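Local coordinates for protein isomaltose glucohydrolase (Kribbella flavida, PDB 5Z3E) that hydrolyses the alpha-1,6-glucosidic linkage of isomaltose from its non-reducing end, releasing beta-D-glucose and D-glucose during intracellular breakdown of a starch-derived cyclic tetrasaccharide, at residues A[127-132]-A[182-187]; A[158-163]-A[172-177]. The protein carries 1 engineered substitution. All blocks are in the same frame, centred on the assembly; numbering follows the deposited sequence.

Contact 1: A[127-132]-A[182-187]; sequences EGMLPT and VDYLLA
The phenol ring of Tyr184 receives Leu130 on one face: CD1 of Leu130 stands 3.7 Å from the ring centroid, 1° off the ring normal, in an almost centred CH-pi contact. This buried contact joins a long loop of the family 15 (alpha/alpha)6 barrel domain, between helix 108-119 and strand 134-135, to barrel helix 175-188. Met129 CE approaches the Tyr184 ring obliquely, 3.9 Å from Tyr184 CE1. Tyr153 of helix 151-167 meets the ring edge-to-face, and Phe188 comes up with its plane inclined, so the tyrosine is packed among aromatic as well as aliphatic neighbours. Tyr184 CG lies anti to the backbone N (chi1 -175°), which carries the ring off the helix to the loop. Leu130 runs past it in the opposite direction, laying CB near the hydroxyl end, CG near CE1 and CZ, and CD1 over the centre. Leu130 also packs on Gln110 and Val111 of helix 108-119 and on Tyr153. Met129 is bent at both chi2 and chi3, bringing its methyl to 3.5 Å from Tyr184 OH, while it also touches Phe148. The hydroxyl is the polar end of an otherwise apolar meeting. It accepts a bent hydrogen bond from Leu130 N (3.1 Å, N-H...O angle 141°) and is hydrogen-bonded to a water 2.6 Å from Tyr184 OH. The Leu130 amide thus binds the phenol directly, and the carbonyl probably through this water, which lies 2.8 Å from Leu130 O.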
ATOM      1  N   GLU A 127      -2.184  13.089  18.175  1.00 10.34           N
ATOM      2  CA  GLU A 127      -1.534  12.262  19.195  1.00 10.82           C
ATOM      3  C   GLU A 127      -2.430  11.154  19.750  1.00 11.25           C
ATOM      4  O   GLU A 127      -1.937  10.195  20.320  1.00 12.97           O
ATOM      5  CB  GLU A 127      -0.966  13.105  20.330  1.00 11.35           C
ATOM      6  CG  GLU A 127      -1.991  13.809  21.195  1.00 12.03           C
ATOM      7  CD  GLU A 127      -1.406  14.468  22.419  1.00 11.91           C
ATOM      8  OE1 GLU A 127      -0.190  14.310  22.679  1.00 14.06           O
ATOM      9  OE2 GLU A 127      -2.167  15.159  23.131  1.00 14.16           O
ATOM     10  N   GLY A 128      -3.749  11.297  19.604  1.00 10.67           N
ATOM     11  CA  GLY A 128      -4.715  10.340  20.108  1.00 11.83           C
ATOM     12  C   GLY A 128      -5.227   9.333  19.080  1.00 10.25           C
ATOM     13  O   GLY A 128      -6.063   8.503  19.416  1.00 11.50           O
ATOM     14  N   MET A 129      -4.760   9.420  17.850  1.00  9.57           N
ATOM     15  CA  MET A 129      -5.308   8.612  16.777  1.00  9.04           C
ATOM     16  C   MET A 129      -4.755   7.190  16.798  1.00  8.83           C
ATOM     17  O   MET A 129      -3.841   6.854  17.544  1.00 10.09           O
ATOM     18  CB  MET A 129      -5.045   9.329  15.449  1.00  8.74           C
ATOM     19  CG  MET A 129      -5.677  10.716  15.401  1.00  9.22           C
ATOM     20  SD  MET A 129      -7.481  10.741  15.579  1.00 10.32           S
ATOM     21  CE  MET A 129      -7.932  10.321  13.938  1.00 10.41           C
ATOM     22  N   LEU A 130      -5.333   6.318  15.960  1.00  8.68           N
ATOM     23  CA  LEU A 130      -4.806   4.961  15.841  1.00  8.64           C
ATOM     24  C   LEU A 130      -3.405   5.015  15.229  1.00  8.68           C
ATOM     25  O   LEU A 130      -3.063   5.954  14.494  1.00  9.28           O
ATOM     26  CB  LEU A 130      -5.725   4.088  14.985  1.00  8.83           C
ATOM     27  CG  LEU A 130      -7.088   3.787  15.518  1.00  9.98           C
ATOM     28  CD1 LEU A 130      -7.828   2.843  14.606  1.00 10.87           C
ATOM     29  CD2 LEU A 130      -7.006   3.206  16.882  1.00 12.98           C
ATOM     30  N   PRO A 131      -2.573   4.027  15.530  1.00  9.09           N
ATOM     31  CA  PRO A 131      -1.152   4.111  15.173  1.00  9.51           C
ATOM     32  C   PRO A 131      -0.849   3.709  13.737  1.00  9.10           C
ATOM     33  O   PRO A 131      -1.687   3.132  13.019  1.00 10.13           O
ATOM     34  CB  PRO A 131      -0.488   3.153  16.149  1.00 10.74           C
ATOM     35  CG  PRO A 131      -1.538   2.097  16.304  1.00 11.05           C
ATOM     36  CD  PRO A 131      -2.845   2.861  16.381  1.00  9.97           C
ATOM     37  N   THR A 132       0.391   4.000  13.377  1.00  8.80           N
ATOM     38  CA  THR A 132       1.002   3.583  12.126  1.00  9.09           C
ATOM     39  C   THR A 132       1.809   2.303  12.344  1.00  9.40           C
ATOM     40  O   THR A 132       1.502   1.262  11.768  1.00 11.10           O
ATOM     41  CB  THR A 132       1.842   4.727  11.583  1.00  9.76           C
ATOM     42  OG1 THR A 132       0.917   5.758  11.240  1.00 10.20           O
ATOM     43  CG2 THR A 132       2.663   4.306  10.383  1.00 12.00           C
ATOM     44  N   VAL A 182     -13.961   0.521   9.387  1.00  6.31           N
ATOM     45  CA  VAL A 182     -14.945   1.311   8.666  1.00  6.22           C
ATOM     46  C   VAL A 182     -15.379   2.506   9.492  1.00  6.32           C
ATOM     47  O   VAL A 182     -15.414   3.637   9.002  1.00  6.80           O
ATOM     48  CB  VAL A 182     -16.166   0.470   8.235  1.00  6.66           C
ATOM     49  CG1 VAL A 182     -17.267   1.364   7.714  1.00  7.54           C
ATOM     50  CG2 VAL A 182     -15.782  -0.558   7.189  1.00  6.97           C
ATOM     51  N   ASP A 183     -15.742   2.283  10.752  1.00  6.67           N
ATOM     52  CA  ASP A 183     -16.195   3.398  11.583  1.00  7.37           C
ATOM     53  C   ASP A 183     -15.118   4.478  11.667  1.00  6.99           C
ATOM     54  O   ASP A 183     -15.415   5.673  11.630  1.00  7.76           O
ATOM     55  CB  ASP A 183     -16.562   2.910  12.982  1.00  7.97           C
ATOM     56  CG  ASP A 183     -17.894   2.171  13.056  1.00  9.10           C
ATOM     57  OD1 ASP A 183     -18.721   2.281  12.135  1.00 10.53           O
ATOM     58  OD2 ASP A 183     -18.116   1.543  14.123  1.00 11.06           O
ATOM     59  N   TYR A 184     -13.866   4.062  11.830  1.00  6.85           N
ATOM     60  CA  TYR A 184     -12.751   5.000  11.920  1.00  6.83           C
ATOM     61  C   TYR A 184     -12.620   5.810  10.627  1.00  6.69           C
ATOM     62  O   TYR A 184     -12.501   7.044  10.670  1.00  7.40           O
ATOM     63  CB  TYR A 184     -11.494   4.195  12.216  1.00  7.13           C
ATOM     64  CG  TYR A 184     -10.243   5.012  12.455  1.00  7.10           C
ATOM     65  CD1 TYR A 184     -10.104   5.814  13.570  1.00  7.50           C
ATOM     66  CD2 TYR A 184      -9.158   4.940  11.589  1.00  7.91           C
ATOM     67  CE1 TYR A 184      -8.941   6.518  13.823  1.00  7.49           C
ATOM     68  CE2 TYR A 184      -7.983   5.620  11.834  1.00  8.04           C
ATOM     69  CZ  TYR A 184      -7.867   6.400  12.960  1.00  7.67           C
ATOM     70  OH  TYR A 184      -6.727   7.064  13.300  1.00  8.36           O
ATOM     71  N   LEU A 185     -12.623   5.135   9.482  1.00  6.56           N
ATOM     72  CA  LEU A 185     -12.448   5.830   8.224  1.00  6.54           C
ATOM     73  C   LEU A 185     -13.607   6.726   7.861  1.00  6.65           C
ATOM     74  O   LEU A 185     -13.404   7.803   7.299  1.00  7.36           O
ATOM     75  CB  LEU A 185     -12.169   4.834   7.106  1.00  6.83           C
ATOM     76  CG  LEU A 185     -10.829   4.114   7.199  1.00  7.42           C
ATOM     77  CD1 LEU A 185     -10.724   3.067   6.128  1.00  9.16           C
ATOM     78  CD2 LEU A 185      -9.677   5.099   7.143  1.00  8.19           C
ATOM     79  N   LEU A 186     -14.838   6.319   8.179  1.00  6.69           N
ATOM     80  CA  LEU A 186     -15.975   7.185   7.882  1.00  7.29           C
ATOM     81  C   LEU A 186     -15.852   8.506   8.644  1.00  7.75           C
ATOM     82  O   LEU A 186     -16.287   9.539   8.158  1.00  8.99           O
ATOM     83  CB  LEU A 186     -17.300   6.499   8.194  1.00  7.51           C
ATOM     84  CG  LEU A 186     -17.665   5.324   7.299  1.00  8.09           C
ATOM     85  CD1 LEU A 186     -18.930   4.675   7.824  1.00  9.92           C
ATOM     86  CD2 LEU A 186     -17.858   5.730   5.857  1.00 10.07           C
ATOM     87  N   ALA A 187     -15.287   8.466   9.844  1.00  7.77           N
ATOM     88  CA  ALA A 187     -15.106   9.668  10.645  1.00  8.47           C
ATOM     89  C   ALA A 187     -13.937  10.524  10.206  1.00  7.95           C
ATOM     90  O   ALA A 187     -14.000  11.747  10.349  1.00  9.47           O
ATOM     91  CB  ALA A 187     -14.932   9.286  12.100  1.00 10.02           C
TER
HETATM   92  O   HOH W   1      -4.516   6.292  12.083  1.00  8.98           O

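Contact 2: A[158-163]-A[172-177]; sequences WSVVTH and ERWRAG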
ATOM      1  N   TRP A 158      -9.583  -3.166   1.694  1.00  6.21           N
ATOM      2  CA  TRP A 158      -9.454  -3.658   0.330  1.00  6.50           C
ATOM      3  C   TRP A 158      -8.881  -5.066   0.303  1.00  6.31           C
ATOM      4  O   TRP A 158      -9.383  -5.963  -0.391  1.00  6.93           O
ATOM      5  CB  TRP A 158      -8.589  -2.682  -0.495  1.00  7.13           C
ATOM      6  CG  TRP A 158      -8.013  -3.282  -1.737  1.00  7.52           C
ATOM      7  CD1 TRP A 158      -8.652  -3.561  -2.912  1.00  8.98           C
ATOM      8  CD2 TRP A 158      -6.668  -3.782  -1.892  1.00  7.87           C
ATOM      9  NE1 TRP A 158      -7.782  -4.182  -3.781  1.00  9.10           N
ATOM     10  CE2 TRP A 158      -6.570  -4.324  -3.177  1.00  8.58           C
ATOM     11  CE3 TRP A 158      -5.536  -3.775  -1.081  1.00  8.32           C
ATOM     12  CZ2 TRP A 158      -5.368  -4.884  -3.666  1.00  9.48           C
ATOM     13  CZ3 TRP A 158      -4.354  -4.308  -1.550  1.00  9.30           C
ATOM     14  CH2 TRP A 158      -4.289  -4.846  -2.836  1.00  9.62           C
ATOM     15  N   SER A 159      -7.809  -5.287   1.049  1.00  6.37           N
ATOM     16  CA  SER A 159      -7.107  -6.561   1.028  0.76  6.55           C
ATOM     17  C   SER A 159      -7.980  -7.711   1.523  1.00  6.42           C
ATOM     18  O   SER A 159      -8.033  -8.784   0.906  1.00  6.98           O
ATOM     19  CB  SER A 159      -5.828  -6.442   1.844  0.76  6.94           C
ATOM     20  OG  SER A 159      -5.173  -7.662   2.014  0.76  7.30           O
ATOM     21  N   VAL A 160      -8.634  -7.528   2.658  1.00  6.45           N
ATOM     22  CA  VAL A 160      -9.390  -8.633   3.245  1.00  6.59           C
ATOM     23  C   VAL A 160     -10.600  -8.974   2.386  1.00  6.41           C
ATOM     24  O   VAL A 160     -10.908 -10.150   2.184  1.00  7.10           O
ATOM     25  CB  VAL A 160      -9.730  -8.357   4.737  1.00  6.74           C
ATOM     26  CG1 VAL A 160     -10.758  -7.259   4.939  1.00  7.00           C
ATOM     27  CG2 VAL A 160     -10.179  -9.641   5.409  1.00  7.45           C
ATOM     28  N   VAL A 161     -11.287  -7.966   1.843  1.00  6.60           N
ATOM     29  CA  VAL A 161     -12.418  -8.229   0.959  1.00  6.94           C
ATOM     30  C   VAL A 161     -11.950  -8.963  -0.281  1.00  7.10           C
ATOM     31  O   VAL A 161     -12.584  -9.928  -0.736  1.00  7.76           O
ATOM     32  CB  VAL A 161     -13.136  -6.917   0.610  1.00  7.40           C
ATOM     33  CG1 VAL A 161     -14.161  -7.137  -0.503  1.00  8.83           C
ATOM     34  CG2 VAL A 161     -13.826  -6.340   1.836  1.00  8.33           C
ATOM     35  N   THR A 162     -10.852  -8.514  -0.867  1.00  7.16           N
ATOM     36  CA  THR A 162     -10.341  -9.114  -2.106  1.00  7.83           C
ATOM     37  C   THR A 162      -9.948 -10.563  -1.871  1.00  7.88           C
ATOM     38  O   THR A 162     -10.238 -11.451  -2.694  1.00  8.74           O
ATOM     39  CB  THR A 162      -9.166  -8.285  -2.647  1.00  8.01           C
ATOM     40  OG1 THR A 162      -9.617  -6.965  -2.918  1.00  8.27           O
ATOM     41  CG2 THR A 162      -8.605  -8.859  -3.930  1.00  9.46           C
ATOM     42  N   HIS A 163      -9.287 -10.839  -0.749  1.00  7.54           N
ATOM     43  CA  HIS A 163      -8.897 -12.197  -0.385  1.00  7.97           C
ATOM     44  C   HIS A 163     -10.108 -13.103  -0.210  1.00  7.90           C
ATOM     45  O   HIS A 163     -10.144 -14.221  -0.715  1.00  8.78           O
ATOM     46  CB  HIS A 163      -8.073 -12.123   0.897  1.00  7.94           C
ATOM     47  CG  HIS A 163      -7.730 -13.450   1.469  1.00  7.88           C
ATOM     48  ND1 HIS A 163      -6.948 -14.367   0.786  1.00  8.62           N
ATOM     49  CD2 HIS A 163      -8.077 -14.001   2.654  1.00  7.94           C
ATOM     50  CE1 HIS A 163      -6.841 -15.422   1.568  1.00  8.84           C
ATOM     51  NE2 HIS A 163      -7.510 -15.238   2.703  1.00  8.73           N
ATOM     52  N   GLU A 172     -17.448 -12.953   7.906  1.00  7.08           N
ATOM     53  CA  GLU A 172     -17.783 -12.850   9.327  1.00  7.23           C
ATOM     54  C   GLU A 172     -16.587 -13.201  10.205  1.00  6.67           C
ATOM     55  O   GLU A 172     -16.492 -12.735  11.341  1.00  7.04           O
ATOM     56  CB  GLU A 172     -19.021 -13.689   9.655  1.00  7.73           C
ATOM     57  CG  GLU A 172     -19.555 -13.519  11.064  1.00  8.22           C
ATOM     58  CD  GLU A 172     -20.151 -12.166  11.396  1.00  9.55           C
ATOM     59  OE1 GLU A 172     -20.425 -11.363  10.516  1.00 10.97           O
ATOM     60  OE2 GLU A 172     -20.385 -11.915  12.590  1.00 13.83           O
ATOM     61  N   ARG A 173     -15.644 -14.017   9.701  0.64  6.54           N
ATOM     62  CA  ARG A 173     -14.404 -14.306  10.424  0.64  6.53           C
ATOM     63  C   ARG A 173     -13.671 -13.045  10.865  0.64  6.13           C
ATOM     64  O   ARG A 173     -13.027 -13.060  11.916  0.64  6.73           O
ATOM     65  CB  ARG A 173     -13.510 -15.162   9.511  0.64  7.01           C
ATOM     66  CG  ARG A 173     -12.099 -15.462  10.031  0.64  6.65           C
ATOM     67  CD  ARG A 173     -11.453 -16.506   9.177  0.64  7.28           C
ATOM     68  NE  ARG A 173     -10.054 -16.698   9.549  0.64  7.09           N
ATOM     69  CZ  ARG A 173      -9.206 -17.484   8.886  0.64  8.02           C
ATOM     70  NH1 ARG A 173      -9.636 -18.167   7.837  0.64  8.73           N
ATOM     71  NH2 ARG A 173      -7.938 -17.570   9.245  0.64  9.42           N
ATOM     72  N   TRP A 174     -13.740 -11.991  10.047  1.00  6.14           N
ATOM     73  CA  TRP A 174     -12.976 -10.761  10.269  1.00  6.09           C
ATOM     74  C   TRP A 174     -13.873  -9.533  10.421  1.00  6.14           C
ATOM     75  O   TRP A 174     -13.385  -8.408  10.482  1.00  6.54           O
ATOM     76  CB  TRP A 174     -11.988 -10.552   9.111  1.00  6.72           C
ATOM     77  CG  TRP A 174     -11.020 -11.689   8.965  1.00  6.47           C
ATOM     78  CD1 TRP A 174     -10.103 -12.099   9.881  1.00  6.84           C
ATOM     79  CD2 TRP A 174     -10.853 -12.563   7.833  1.00  6.68           C
ATOM     80  NE1 TRP A 174      -9.377 -13.161   9.404  1.00  6.92           N
ATOM     81  CE2 TRP A 174      -9.826 -13.460   8.148  1.00  6.69           C
ATOM     82  CE3 TRP A 174     -11.485 -12.686   6.589  1.00  8.12           C
ATOM     83  CZ2 TRP A 174      -9.392 -14.444   7.247  1.00  8.08           C
ATOM     84  CZ3 TRP A 174     -11.066 -13.672   5.731  1.00  9.14           C
ATOM     85  CH2 TRP A 174     -10.030 -14.529   6.054  1.00  9.15           C
ATOM     86  N   ARG A 175     -15.187  -9.734  10.496  1.00  6.53           N
ATOM     87  CA  ARG A 175     -16.143  -8.640  10.412  1.00  6.42           C
ATOM     88  C   ARG A 175     -16.018  -7.637  11.546  1.00  6.25           C
ATOM     89  O   ARG A 175     -16.150  -6.427  11.303  1.00  6.47           O
ATOM     90  CB  ARG A 175     -17.563  -9.208  10.334  1.00  6.70           C
ATOM     91  CG  ARG A 175     -18.677  -8.184  10.502  1.00  7.38           C
ATOM     92  CD  ARG A 175     -18.750  -7.179   9.352  1.00  7.48           C
ATOM     93  NE  ARG A 175     -19.888  -6.276   9.562  1.00  8.31           N
ATOM     94  CZ  ARG A 175     -21.157  -6.594   9.335  1.00  8.84           C
ATOM     95  NH1 ARG A 175     -21.470  -7.699   8.673  1.00  9.37           N
ATOM     96  NH2 ARG A 175     -22.120  -5.775   9.738  1.00 10.50           N
ATOM     97  N   ALA A 176     -15.832  -8.086  12.789  1.00  6.46           N
ATOM     98  CA  ALA A 176     -15.810  -7.117  13.876  1.00  6.77           C
ATOM     99  C   ALA A 176     -14.610  -6.183  13.740  1.00  6.45           C
ATOM    100  O   ALA A 176     -14.696  -5.005  14.099  1.00  7.05           O
ATOM    101  CB  ALA A 176     -15.889  -7.797  15.218  1.00  7.46           C
ATOM    102  N   GLY A 177     -13.495  -6.670  13.197  1.00  6.53           N
ATOM    103  CA  GLY A 177     -12.361  -5.802  12.908  1.00  6.74           C
ATOM    104  C   GLY A 177     -12.629  -4.859  11.726  1.00  6.25           C
ATOM    105  O   GLY A 177     -12.296  -3.678  11.787  1.00  6.62           O
TER
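Val160 and Trp174 meet through a single methyl: CG2 of Val160 lies 3.5 Å from CE3 of the indole and 3.9 Å from Trp174 CD2, approaching the ring system obliquely. The pair joins the second half of helix 151-167 to the start of helix 175-188, the two arms of a helical hairpin in the (alpha/alpha)6 barrel, with Trp174 in the N-cap position of the second helix. One turn further along the first helix, His163 adds its edge, CD2 facing CH2 of Trp174 at 4.0 Å with that indole carbon near the imidazole plane. The His163 ring and the six-membered ring are inclined at 51°, their centroids 6.0 Å apart, an oblique pair that is neither stacked nor edge-to-face. Val160 reaches the indole because CG2 is anti to the backbone N, while CG1 takes the crowded position between N and the carbonyl carbon (chi1 70°).

A second shell fixes both rings through their nitrogens. His163 ND1 is hydrogen-bonded to Ser85 OG on helix 74-87, which limits rotation of the imidazole. His97 of helix 90-105 meets the indole edge-to-face, touches Val160 and also meets the His163 ring. Farther out, Val161, which points away from 172-177, packs on Ala218 and Val219 of helix 206-220. The indole is held from helix 90-105 as well: Asp98 OD1 is hydrogen-bonded to Trp174 NE1 and, in one of the two conformers of Arg173, also forms a salt bridge with Arg173 NE.

Overall arrangement
Both contacts draw on helix 175-188: contact 2 uses its start, just after the connection from helix 151-167, and contact 1 its later part, where it meets the loop 127-132. Contact 2 is nested in the chain segment closed by contact 1; their centres are about 17 Å apart and their nearest atoms about 5 Å, without touching. Tyr153 OH, hydrogen-bonded to Pro131 O, joins helix 151-167 to the loop and so links the hairpin to contact 1. Contact 1 lies nearer the substrate site: the side chains of Met129 and Trp145, a probable substrate-binding residue, are about 8 Å apart. Contact 2 is structural packing away from the annotated sites.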